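Local coordinates for protein cytochrome P450 (Bacillus megaterium, PDB 5L94) that probably uses a thiolate-bound heme iron to activate molecular oxygen and put one atom into organic substrates, and is seen here holding the steroid testosterone, at residues F23-W28 / F391-K396; D212-L217 / G234-L239; A291-V296 / H312-M317. All blocks are in the same frame, centred on the assembly; numbering follows the deposited sequence.

Contact 1. Residues F23-W28 / F391-K396. With TES (testosterone), chain D.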
loop_
_atom_site.group_PDB
_atom_site.type_symbol
_atom_site.label_atom_id
_atom_site.label_comp_id
_atom_site.label_asym_id
_atom_site.label_seq_id
_atom_site.Cartn_x
_atom_site.Cartn_y
_atom_site.Cartn_z
ATOM N N PHE A 23 -1.705 7.096 15.062
ATOM C CA PHE A 23 -2.316 5.843 14.656
ATOM C C PHE A 23 -3.828 5.911 14.681
ATOM O O PHE A 23 -4.469 4.980 14.213
ATOM C CB PHE A 23 -1.844 4.704 15.543
ATOM C CG PHE A 23 -1.935 3.345 14.896
ATOM C CD1 PHE A 23 -1.427 3.122 13.619
ATOM C CD2 PHE A 23 -2.504 2.275 15.564
ATOM C CE1 PHE A 23 -1.501 1.872 13.039
ATOM C CE2 PHE A 23 -2.572 1.017 14.974
ATOM C CZ PHE A 23 -2.069 0.829 13.705
ATOM N N ASN A 24 -4.401 7.004 15.174
ATOM C CA ASN A 24 -5.850 7.195 15.211
ATOM C C ASN A 24 -6.192 8.545 14.616
ATOM O O ASN A 24 -6.624 9.454 15.324
ATOM C CB ASN A 24 -6.400 7.097 16.635
ATOM C CG ASN A 24 -7.761 7.824 16.804
ATOM O OD1 ASN A 24 -8.540 8.001 15.855
ATOM N ND2 ASN A 24 -8.031 8.250 18.016
ATOM N N PRO A 25 -6.027 8.723 13.310
ATOM C CA PRO A 25 -6.534 9.944 12.694
ATOM C C PRO A 25 -8.044 9.974 12.506
ATOM O O PRO A 25 -8.542 10.928 11.904
ATOM C CB PRO A 25 -5.817 9.954 11.340
ATOM C CG PRO A 25 -5.695 8.515 10.998
ATOM C CD PRO A 25 -5.511 7.779 12.304
ATOM N N PHE A 26 -8.795 8.989 13.007
ATOM C CA PHE A 26 -10.200 8.851 12.616
ATOM C C PHE A 26 -11.106 9.873 13.287
ATOM O O PHE A 26 -12.237 10.068 12.833
ATOM C CB PHE A 26 -10.674 7.416 12.889
ATOM C CG PHE A 26 -9.726 6.402 12.346
ATOM C CD1 PHE A 26 -9.619 6.226 10.982
ATOM C CD2 PHE A 26 -8.878 5.697 13.181
ATOM C CE1 PHE A 26 -8.721 5.362 10.466
ATOM C CE2 PHE A 26 -7.970 4.820 12.650
ATOM C CZ PHE A 26 -7.884 4.657 11.299
ATOM N N SER A 27 -10.629 10.537 14.337
ATOM C CA SER A 27 -11.404 11.593 14.980
ATOM C C SER A 27 -11.337 12.878 14.187
ATOM O O SER A 27 -12.353 13.556 14.029
ATOM C CB SER A 27 -10.882 11.817 16.378
ATOM O OG SER A 27 -11.562 10.952 17.239
ATOM N N TRP A 28 -10.148 13.210 13.662
ATOM C CA TRP A 28 -10.028 14.338 12.745
ATOM C C TRP A 28 -10.801 14.091 11.454
ATOM O O TRP A 28 -11.449 15.000 10.931
ATOM C CB TRP A 28 -8.553 14.580 12.473
ATOM C CG TRP A 28 -8.221 15.617 11.497
ATOM C CD1 TRP A 28 -8.432 16.948 11.631
ATOM C CD2 TRP A 28 -7.556 15.437 10.227
ATOM N NE1 TRP A 28 -7.954 17.621 10.530
ATOM C CE2 TRP A 28 -7.403 16.721 9.654
ATOM C CE3 TRP A 28 -7.070 14.325 9.528
ATOM C CZ2 TRP A 28 -6.814 16.924 8.410
ATOM C CZ3 TRP A 28 -6.455 14.536 8.304
ATOM C CH2 TRP A 28 -6.349 15.821 7.750
ATOM N N PHE A 391 0.434 8.925 4.410
ATOM C CA PHE A 391 -0.290 8.061 3.480
ATOM C C PHE A 391 -0.168 6.590 3.858
ATOM O O PHE A 391 -1.188 5.913 4.022
ATOM C CB PHE A 391 0.242 8.345 2.079
ATOM C CG PHE A 391 0.157 9.778 1.764
ATOM C CD1 PHE A 391 -1.013 10.322 1.251
ATOM C CD2 PHE A 391 1.193 10.624 2.100
ATOM C CE1 PHE A 391 -1.120 11.671 1.031
ATOM C CE2 PHE A 391 1.098 11.983 1.888
ATOM C CZ PHE A 391 -0.062 12.509 1.388
ATOM N N VAL A 392 1.065 6.112 4.048
ATOM C CA VAL A 392 1.320 4.737 4.472
ATOM C C VAL A 392 1.037 4.587 5.960
ATOM O O VAL A 392 1.659 5.256 6.800
ATOM C CB VAL A 392 2.761 4.336 4.144
ATOM C CG1 VAL A 392 3.049 2.918 4.567
ATOM C CG2 VAL A 392 2.957 4.445 2.676
ATOM N N TYR A 393 0.169 3.640 6.288
ATOM C CA TYR A 393 -0.436 3.526 7.610
ATOM C C TYR A 393 -0.239 2.138 8.209
ATOM O O TYR A 393 -0.688 1.128 7.646
ATOM C CB TYR A 393 -1.902 3.825 7.505
ATOM C CG TYR A 393 -2.627 3.671 8.826
ATOM C CD1 TYR A 393 -2.637 4.689 9.743
ATOM C CD2 TYR A 393 -3.298 2.502 9.138
ATOM C CE1 TYR A 393 -3.307 4.553 10.925
ATOM C CE2 TYR A 393 -3.969 2.354 10.312
ATOM C CZ TYR A 393 -3.977 3.381 11.203
ATOM O OH TYR A 393 -4.649 3.211 12.388
ATOM N N GLY A 394 0.434 2.074 9.347
ATOM C CA GLY A 394 0.845 0.786 9.852
ATOM C C GLY A 394 1.791 0.961 11.012
ATOM O O GLY A 394 1.998 2.078 11.518
ATOM N N LEU A 395 2.349 -0.168 11.427
ATOM C CA LEU A 395 3.212 -0.239 12.605
ATOM C C LEU A 395 4.618 -0.709 12.244
ATOM O O LEU A 395 4.800 -1.617 11.407
ATOM C CB LEU A 395 2.624 -1.177 13.630
ATOM C CG LEU A 395 1.225 -0.842 14.092
ATOM C CD1 LEU A 395 0.737 -1.848 15.117
ATOM C CD2 LEU A 395 1.180 0.498 14.723
ATOM N N LYS A 396 5.609 -0.130 12.908
ATOM C CA LYS A 396 6.984 -0.486 12.608
ATOM C C LYS A 396 7.354 -1.825 13.196
ATOM O O LYS A 396 8.316 -2.445 12.728
ATOM C CB LYS A 396 7.956 0.572 13.134
ATOM C CG LYS A 396 7.840 1.939 12.417
ATOM C CD LYS A 396 8.474 3.072 13.229
ATOM C CE LYS A 396 9.793 3.553 12.668
ATOM N NZ LYS A 396 10.707 2.437 12.335
HETATM C C1 TES D . 0.750 2.855 -2.115
HETATM C C2 TES D . 0.167 2.257 -3.383
HETATM C C3 TES D . 1.088 1.158 -3.962
HETATM O O3 TES D . 0.663 0.075 -4.194
HETATM C C4 TES D . 2.575 1.542 -4.173
HETATM C C5 TES D . 2.980 2.847 -3.496
HETATM C C6 TES D . 4.455 3.511 -3.635
HETATM C C7 TES D . 4.297 5.075 -3.872
HETATM C C8 TES D . 3.521 5.638 -2.685
HETATM C C9 TES D . 2.026 4.985 -2.459
HETATM C C10 TES D . 2.151 3.439 -2.311
HETATM C C11 TES D . 1.238 5.659 -1.324
HETATM C C12 TES D . 1.271 7.340 -1.352
HETATM C C13 TES D . 2.718 7.808 -1.443
HETATM C C14 TES D . 3.496 7.180 -2.684
HETATM C C15 TES D . 4.882 7.981 -2.793
HETATM C C16 TES D . 4.550 9.477 -2.314
HETATM C C17 TES D . 3.067 9.424 -1.489
HETATM O O17 TES D . 3.125 9.840 -0.329
HETATM C C18 TES D . 3.380 7.296 -0.122
HETATM C C19 TES D . 2.887 3.084 -0.996
#

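Contact 2. Residues D212-L217 / G234-L239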
loop_
_atom_site.group_PDB
_atom_site.type_symbol
_atom_site.label_atom_id
_atom_site.label_comp_id
_atom_site.label_asym_id
_atom_site.label_seq_id
_atom_site.Cartn_x
_atom_site.Cartn_y
_atom_site.Cartn_z
ATOM N N ASP A 212 10.305 -13.880 -15.223
ATOM C CA ASP A 212 9.950 -12.785 -14.332
ATOM C C ASP A 212 9.401 -11.662 -15.199
ATOM O O ASP A 212 9.447 -11.720 -16.432
ATOM C CB ASP A 212 11.167 -12.357 -13.531
ATOM C CG ASP A 212 12.360 -12.056 -14.425
ATOM O OD1 ASP A 212 12.171 -11.246 -15.365
ATOM O OD2 ASP A 212 13.458 -12.633 -14.208
ATOM N N ILE A 213 8.870 -10.633 -14.559
ATOM C CA ILE A 213 8.159 -9.674 -15.381
ATOM C C ILE A 213 9.084 -8.623 -15.980
ATOM O O ILE A 213 8.679 -7.907 -16.911
ATOM C CB ILE A 213 7.012 -9.021 -14.598
ATOM C CG1 ILE A 213 6.045 -8.475 -15.630
ATOM C CG2 ILE A 213 7.573 -8.006 -13.591
ATOM C CD1 ILE A 213 4.808 -7.879 -15.103
ATOM N N ILE A 214 10.318 -8.515 -15.507
ATOM C CA ILE A 214 11.239 -7.617 -16.188
ATOM C C ILE A 214 11.586 -8.194 -17.553
ATOM O O ILE A 214 11.517 -7.505 -18.575
ATOM C CB ILE A 214 12.487 -7.362 -15.333
ATOM C CG1 ILE A 214 12.089 -6.475 -14.150
ATOM C CG2 ILE A 214 13.622 -6.719 -16.163
ATOM C CD1 ILE A 214 13.204 -6.228 -13.164
ATOM N N SER A 215 11.880 -9.486 -17.595
ATOM C CA SER A 215 12.106 -10.154 -18.867
ATOM C C SER A 215 10.865 -10.082 -19.749
ATOM O O SER A 215 10.950 -9.700 -20.919
ATOM C CB SER A 215 12.537 -11.591 -18.603
ATOM O OG SER A 215 13.748 -11.624 -17.833
ATOM N N VAL A 216 9.690 -10.377 -19.205
ATOM C CA VAL A 216 8.500 -10.330 -20.048
ATOM C C VAL A 216 8.379 -8.969 -20.704
ATOM O O VAL A 216 8.020 -8.857 -21.877
ATOM C CB VAL A 216 7.236 -10.677 -19.235
ATOM C CG1 VAL A 216 5.987 -10.405 -20.041
ATOM C CG2 VAL A 216 7.256 -12.117 -18.819
ATOM N N LEU A 217 8.665 -7.909 -19.962
ATOM C CA LEU A 217 8.557 -6.578 -20.544
ATOM C C LEU A 217 9.627 -6.348 -21.599
ATOM O O LEU A 217 9.350 -5.754 -22.646
ATOM C CB LEU A 217 8.658 -5.526 -19.449
ATOM C CG LEU A 217 7.419 -5.589 -18.567
ATOM C CD1 LEU A 217 7.781 -5.038 -17.226
ATOM C CD2 LEU A 217 6.277 -4.827 -19.211
ATOM N N GLY A 234 10.888 2.102 -14.173
ATOM C CA GLY A 234 9.957 2.762 -13.281
ATOM C C GLY A 234 8.924 1.789 -12.758
ATOM O O GLY A 234 8.643 1.756 -11.564
ATOM N N PHE A 235 8.380 0.962 -13.643
ATOM C CA PHE A 235 7.438 -0.056 -13.228
ATOM C C PHE A 235 8.069 -0.989 -12.207
ATOM O O PHE A 235 7.451 -1.332 -11.188
ATOM C CB PHE A 235 6.944 -0.828 -14.459
ATOM C CG PHE A 235 5.970 -1.895 -14.117
ATOM C CD1 PHE A 235 4.681 -1.581 -13.780
ATOM C CD2 PHE A 235 6.366 -3.215 -14.099
ATOM C CE1 PHE A 235 3.781 -2.588 -13.449
ATOM C CE2 PHE A 235 5.482 -4.201 -13.772
ATOM C CZ PHE A 235 4.194 -3.883 -13.446
ATOM N N SER A 236 9.314 -1.379 -12.444
ATOM C CA SER A 236 9.974 -2.295 -11.533
ATOM C C SER A 236 10.117 -1.668 -10.161
ATOM O O SER A 236 9.920 -2.342 -9.135
ATOM C CB SER A 236 11.329 -2.710 -12.106
ATOM O OG SER A 236 11.157 -3.235 -13.416
ATOM N N ILE A 237 10.414 -0.364 -10.118
ATOM C CA ILE A 237 10.580 0.306 -8.835
ATOM C C ILE A 237 9.238 0.436 -8.125
ATOM O O ILE A 237 9.143 0.280 -6.903
ATOM C CB ILE A 237 11.240 1.682 -9.019
ATOM C CG1 ILE A 237 12.704 1.547 -9.509
ATOM C CG2 ILE A 237 11.198 2.444 -7.701
ATOM C CD1 ILE A 237 13.245 2.848 -10.053
ATOM N N LEU A 238 8.187 0.746 -8.870
ATOM C CA LEU A 238 6.868 0.807 -8.267
ATOM C C LEU A 238 6.508 -0.531 -7.618
ATOM O O LEU A 238 6.077 -0.568 -6.454
ATOM C CB LEU A 238 5.864 1.209 -9.335
ATOM C CG LEU A 238 4.398 1.302 -8.948
ATOM C CD1 LEU A 238 4.227 2.372 -7.866
ATOM C CD2 LEU A 238 3.503 1.560 -10.157
ATOM N N LEU A 239 6.717 -1.648 -8.348
ATOM C CA LEU A 239 6.446 -2.977 -7.805
ATOM C C LEU A 239 7.279 -3.235 -6.573
ATOM O O LEU A 239 6.760 -3.658 -5.533
ATOM C CB LEU A 239 6.729 -4.065 -8.848
ATOM C CG LEU A 239 5.564 -4.744 -9.513
ATOM C CD1 LEU A 239 4.678 -3.735 -10.145
ATOM C CD2 LEU A 239 6.082 -5.794 -10.549
#

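Contact 3. Residues A291-V296 / H312-M317. With HEM (protoporphyrin IX containing Fe), chain C.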
loop_
_atom_site.group_PDB
_atom_site.type_symbol
_atom_site.label_atom_id
_atom_site.label_comp_id
_atom_site.label_asym_id
_atom_site.label_seq_id
_atom_site.Cartn_x
_atom_site.Cartn_y
_atom_site.Cartn_z
ATOM N N ALA A 291 -4.510 7.658 1.972
ATOM C CA ALA A 291 -4.848 8.725 1.042
ATOM C C ALA A 291 -3.936 8.691 -0.169
ATOM O O ALA A 291 -2.928 7.982 -0.204
ATOM C CB ALA A 291 -4.743 10.088 1.747
ATOM N N LEU A 292 -4.290 9.511 -1.154
ATOM C CA LEU A 292 -3.517 9.599 -2.381
ATOM C C LEU A 292 -3.392 11.059 -2.813
ATOM O O LEU A 292 -3.816 11.978 -2.116
ATOM C CB LEU A 292 -4.188 8.763 -3.465
ATOM C CG LEU A 292 -4.400 7.313 -3.104
ATOM C CD1 LEU A 292 -5.498 6.750 -3.979
ATOM C CD2 LEU A 292 -3.129 6.609 -3.374
ATOM N N HIS A 293 -2.796 11.265 -3.993
ATOM C CA HIS A 293 -2.561 12.594 -4.555
ATOM C C HIS A 293 -3.101 12.665 -5.962
ATOM O O HIS A 293 -2.978 11.713 -6.732
ATOM C CB HIS A 293 -1.106 12.941 -4.605
ATOM C CG HIS A 293 -0.492 13.019 -3.263
ATOM N ND1 HIS A 293 -0.755 14.062 -2.405
ATOM C CD2 HIS A 293 0.319 12.162 -2.600
ATOM C CE1 HIS A 293 -0.114 13.856 -1.271
ATOM N NE2 HIS A 293 0.548 12.709 -1.365
ATOM N N ARG A 294 -3.681 13.816 -6.271
ATOM C CA ARG A 294 -4.190 14.146 -7.582
ATOM C C ARG A 294 -3.865 15.608 -7.836
ATOM O O ARG A 294 -3.583 16.367 -6.908
ATOM C CB ARG A 294 -5.719 13.926 -7.668
ATOM C CG ARG A 294 -6.202 12.479 -7.584
ATOM C CD ARG A 294 -5.543 11.654 -8.679
ATOM N NE ARG A 294 -6.048 10.290 -8.855
ATOM C CZ ARG A 294 -5.441 9.218 -8.381
ATOM N NH1 ARG A 294 -4.339 9.333 -7.653
ATOM N NH2 ARG A 294 -5.929 8.034 -8.634
ATOM N N ILE A 295 -3.941 16.010 -9.096
ATOM C CA ILE A 295 -3.770 17.412 -9.470
ATOM C C ILE A 295 -4.937 17.836 -10.349
ATOM O O ILE A 295 -5.301 17.133 -11.296
ATOM C CB ILE A 295 -2.432 17.664 -10.182
ATOM C CG1 ILE A 295 -1.297 17.445 -9.173
ATOM C CG2 ILE A 295 -2.384 19.102 -10.699
ATOM C CD1 ILE A 295 0.128 17.468 -9.770
ATOM N N VAL A 296 -5.515 18.987 -10.037
ATOM C CA VAL A 296 -6.611 19.497 -10.841
ATOM C C VAL A 296 -6.074 19.860 -12.214
ATOM O O VAL A 296 -5.079 20.577 -12.327
ATOM C CB VAL A 296 -7.259 20.696 -10.144
ATOM C CG1 VAL A 296 -8.501 21.163 -10.890
ATOM C CG2 VAL A 296 -7.576 20.354 -8.713
ATOM N N HIS A 312 -3.343 20.963 -5.796
ATOM C CA HIS A 312 -3.193 19.595 -5.332
ATOM C C HIS A 312 -4.404 19.174 -4.505
ATOM O O HIS A 312 -5.031 19.990 -3.817
ATOM C CB HIS A 312 -1.921 19.468 -4.516
ATOM C CG HIS A 312 -0.684 19.543 -5.346
ATOM N ND1 HIS A 312 -0.356 20.652 -6.096
ATOM C CD2 HIS A 312 0.300 18.642 -5.567
ATOM C CE1 HIS A 312 0.776 20.432 -6.738
ATOM N NE2 HIS A 312 1.193 19.219 -6.435
ATOM N N VAL A 313 -4.744 17.883 -4.595
ATOM C CA VAL A 313 -5.931 17.321 -3.943
ATOM C C VAL A 313 -5.508 16.061 -3.212
ATOM O O VAL A 313 -4.730 15.264 -3.740
ATOM C CB VAL A 313 -7.081 16.997 -4.930
ATOM C CG1 VAL A 313 -8.346 16.508 -4.189
ATOM C CG2 VAL A 313 -7.452 18.204 -5.761
ATOM N N VAL A 314 -6.008 15.891 -1.993
ATOM C CA VAL A 314 -5.722 14.724 -1.173
ATOM C C VAL A 314 -7.053 14.063 -0.819
ATOM O O VAL A 314 -7.768 14.508 0.085
ATOM C CB VAL A 314 -4.928 15.083 0.096
ATOM C CG1 VAL A 314 -4.682 13.881 0.910
ATOM C CG2 VAL A 314 -3.533 15.704 -0.257
ATOM N N PRO A 315 -7.430 13.007 -1.533
ATOM C CA PRO A 315 -8.603 12.225 -1.141
ATOM C C PRO A 315 -8.205 11.197 -0.086
ATOM O O PRO A 315 -7.336 10.354 -0.329
ATOM C CB PRO A 315 -9.026 11.559 -2.452
ATOM C CG PRO A 315 -7.668 11.352 -3.143
ATOM C CD PRO A 315 -6.911 12.590 -2.841
ATOM N N TRP A 316 -8.873 11.258 1.072
ATOM C CA TRP A 316 -8.572 10.431 2.231
ATOM C C TRP A 316 -9.520 9.225 2.224
ATOM O O TRP A 316 -10.622 9.263 2.795
ATOM C CB TRP A 316 -8.716 11.249 3.516
ATOM C CG TRP A 316 -7.709 12.385 3.667
ATOM C CD1 TRP A 316 -7.842 13.669 3.217
ATOM C CD2 TRP A 316 -6.435 12.315 4.307
ATOM N NE1 TRP A 316 -6.719 14.400 3.542
ATOM C CE2 TRP A 316 -5.839 13.593 4.202
ATOM C CE3 TRP A 316 -5.733 11.298 4.943
ATOM C CZ2 TRP A 316 -4.586 13.873 4.726
ATOM C CZ3 TRP A 316 -4.497 11.572 5.459
ATOM C CH2 TRP A 316 -3.920 12.846 5.338
ATOM N N MET A 317 -9.083 8.142 1.588
ATOM C CA MET A 317 -9.866 6.912 1.630
ATOM C C MET A 317 -10.121 6.464 3.063
ATOM O O MET A 317 -11.186 5.932 3.368
ATOM C CB MET A 317 -9.150 5.786 0.877
ATOM C CG MET A 317 -9.000 6.061 -0.609
ATOM S SD MET A 317 -7.352 6.707 -0.934
ATOM C CE MET A 317 -6.437 5.171 -0.908
HETATM C CHA HEM C . -2.125 1.141 -7.167
HETATM C CHB HEM C . -3.048 0.145 -2.484
HETATM C CHC HEM C . -0.465 -3.912 -2.713
HETATM C CHD HEM C . 0.930 -2.574 -7.105
HETATM C C1A HEM C . -2.634 1.192 -5.879
HETATM C C2A HEM C . -3.596 2.159 -5.426
HETATM C C3A HEM C . -3.856 1.894 -4.144
HETATM C C4A HEM C . -3.054 0.735 -3.737
HETATM C CMA HEM C . -4.850 2.697 -3.252
HETATM C CAA HEM C . -4.225 3.296 -6.270
HETATM C CBA HEM C . -3.157 4.375 -6.496
HETATM C CGA HEM C . -3.691 5.655 -7.090
HETATM O O1A HEM C . -4.864 5.705 -7.539
HETATM O O2A HEM C . -2.883 6.632 -7.105
HETATM C C1B HEM C . -2.500 -1.065 -2.156
HETATM C C2B HEM C . -2.745 -1.813 -0.923
HETATM C C3B HEM C . -2.007 -2.932 -1.005
HETATM C C4B HEM C . -1.297 -2.913 -2.267
HETATM C CMB HEM C . -3.686 -1.314 0.208
HETATM C CAB HEM C . -1.843 -4.102 -0.060
HETATM C CBB HEM C . -2.696 -4.372 0.920
HETATM C C1C HEM C . 0.123 -3.939 -3.950
HETATM C C2C HEM C . 0.952 -5.004 -4.469
HETATM C C3C HEM C . 1.326 -4.589 -5.682
HETATM C C4C HEM C . 0.757 -3.285 -5.948
HETATM C CMC HEM C . 1.284 -6.322 -3.701
HETATM C CAC HEM C . 2.185 -5.269 -6.751
HETATM C CBC HEM C . 2.907 -6.350 -6.553
HETATM C C1D HEM C . 0.242 -1.465 -7.502
HETATM C C2D HEM C . 0.426 -0.773 -8.763
HETATM C C3D HEM C . -0.416 0.257 -8.797
HETATM C C4D HEM C . -1.160 0.248 -7.548
HETATM C CMD HEM C . 1.431 -1.205 -9.866
HETATM C CAD HEM C . -0.602 1.295 -9.926
HETATM C CBD HEM C . -1.724 0.861 -10.866
HETATM C CGD HEM C . -2.045 1.952 -11.852
HETATM O O1D HEM C . -2.608 1.619 -12.911
HETATM O O2D HEM C . -1.757 3.150 -11.605
HETATM N NA HEM C . -2.314 0.324 -4.824
HETATM N NB HEM C . -1.614 -1.756 -2.944
HETATM N NC HEM C . 0.004 -2.911 -4.867
HETATM N ND HEM C . -0.745 -0.820 -6.784
HETATM FE FE HEM C . -1.154 -1.329 -4.825
#

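Contact 1. Residues F23-W28 / F391-K396
F23 meets Y393 and L395 where the start of the P450 chain, just before helix 26-33 (helix A in the usual lettering), lies against the loop that leads to strand 399-401. The F23 ring is sandwiched. Over one face the CD2 methyl of L395 sits 3.6 Å from the centroid of the F23 ring, 20° off the normal, a CH-pi contact. Over the opposite face comes the phenol end of Y393. The F23 and Y393 rings are nearly parallel, 9° apart, but slid so far along each other that it is Y393 OH, not the Y393 ring centre, that lies above the middle of F23. F23 CE1 lies 3.4 Å from Y393 CZ. F23 reaches this slot with CG anti to its backbone N (chi1 -156°), which leaves its own carbonyl close by. Y393 OH donates to F23 O over a short 2.5 Å, the acceptor lying at the edge of the tyrosine ring and in its plane. R286 NH1 is a second polar partner of the same hydroxyl, so this buried oxygen is gripped from two residues.

N24 folds back: its OD1 accepts from F26 N at 3.0 Å, an Asx turn that shapes the entry to the helix. P25, at the N-cap position, adds its CD methylene, 4.1 Å from Y393 CE1. F26 then offers its ring edge to Y393 OH, with F26 CE2 3.7 Å from that oxygen, while R322 makes a cation-pi contact with F26.

Upstream of Y393, the loop faces the steroid: V392 CG2 lies 3.9 Å from C19 of testosterone, and F391 CD2 comes within 3.2 Å of its O17.

Contact 2. Residues D212-L217 / G234-L239
I213 presents two branches to the facing helix, and each finds a different neighbour. Its CD1 lies 4.0 Å from F235 CE2, while its CG2 methyl reaches L239 CD2, also at 4.0 Å. The fork points this way because CG1 is anti to the backbone N (chi1 -159°), which sends CD1 to the ring and leaves CG2 for the leucine. One turn on, L217 crosses the phenylalanine at about a right angle and sets its CD1 3.9 Å from F235 CD2. The bulge of the F235 ring is therefore touched along its CD2-CE2 bond by two methyl tips from successive turns. L239, one turn after F235 on the same helix, lays its CD1 over a face of that ring, toward the rim, and V99 of helix 91-100 packs on I213, L217 and F235 alike.

These are helix H of the P450 fold (213-222) and the N-terminal part of its long distal helix (229-245), running antiparallel at 159°. Their axes stay 11.0 Å apart, a wide spacing, and the two segments bury only 194 Å² between them, consistent with contact by side-chain ends alone.

The closest backbones are at I214 and S236, where a small residue makes a shallow hollow. I214 lies along it, its CG1 3.5 Å from S236 OG; that hydroxyl is already engaged with I232 O within its own helix, so the meeting is van der Waals. Helix 213-222 is capped by D212, whose OD1 accepts from S215 N at 2.9 Å, nearly straight at 169°, and from S215 OG as well. D212 OD2 forms a salt bridge with K205 of helix 177-207, and that lysine also packs against I214. On the inner side of helix 229-245, L238 touches the heme.

Contact 3. Residues A291-V296 / H312-M317
A291 sets its methyl over one face of the W316 indole, CB 4.0 Å from the centroid of the six-membered ring and 28° off the normal. V314 CG1 covers the same face toward its rim, and W316 NE1 is tied to D48. L292 and M317 cross at about a right angle; M317, its chain bent at chi2 (98°), brings SD to 3.6 Å from L292 CD1. Farther along, I295 and H312 lie side by side and point the same way, with I295 CG1 4.2 Å from the centroid of the imidazole and over its face. V296 CG2 meets V313 CG2 on crossing branches.

The backbones form an antiparallel pair inside the main mixed sheet of the P450 fold, strand 312-315 lying between 294-296 and 46-49. R294 and V313 are a hydrogen-bonded pair, with R294 N to V313 O at 3.1 Å and V313 N to R294 O at 3.0 Å; I295 and H312 are the next, non-hydrogen-bonded pair.

From this strand R294 turns to the heme. Its guanidinium meets the propionate edge-on and in plane: NH2 donates to O1A of the heme at 2.8 Å, and NH1 to O2A. NH1 also donates to H293 O, which lies in the guanidinium plane and fixes its rotation. A leucine here would probably leave the propionate without this paired donor and H293 O without its own. H350, H92 and R96 also hydrogen-bond the heme.

Overall arrangement
All three contacts are mainly buried; contact 3 alone has an exposed member, H312 at the start of its strand. Contacts 1 and 3 share a neighbourhood: their centres lie about 17 Å apart, W28 packs against W316, and F391 lies on A291 and H293 beside the testosterone. Contact 2 stands on the other side of the chain's centre, about 30 Å (centre to centre) from contact 1, and touches neither. Chemistry follows position. Contact 2 joins two helices by mostly apolar side-chain ends, with no hydrogen bond across; contact 1 ties loop to helix entry by near-parallel, slid-apart rings, a CH-pi contact and one hydroxyl-to-carbonyl hydrogen bond; contact 3 is backbone-bonded sheet that delivers a charge to the heme.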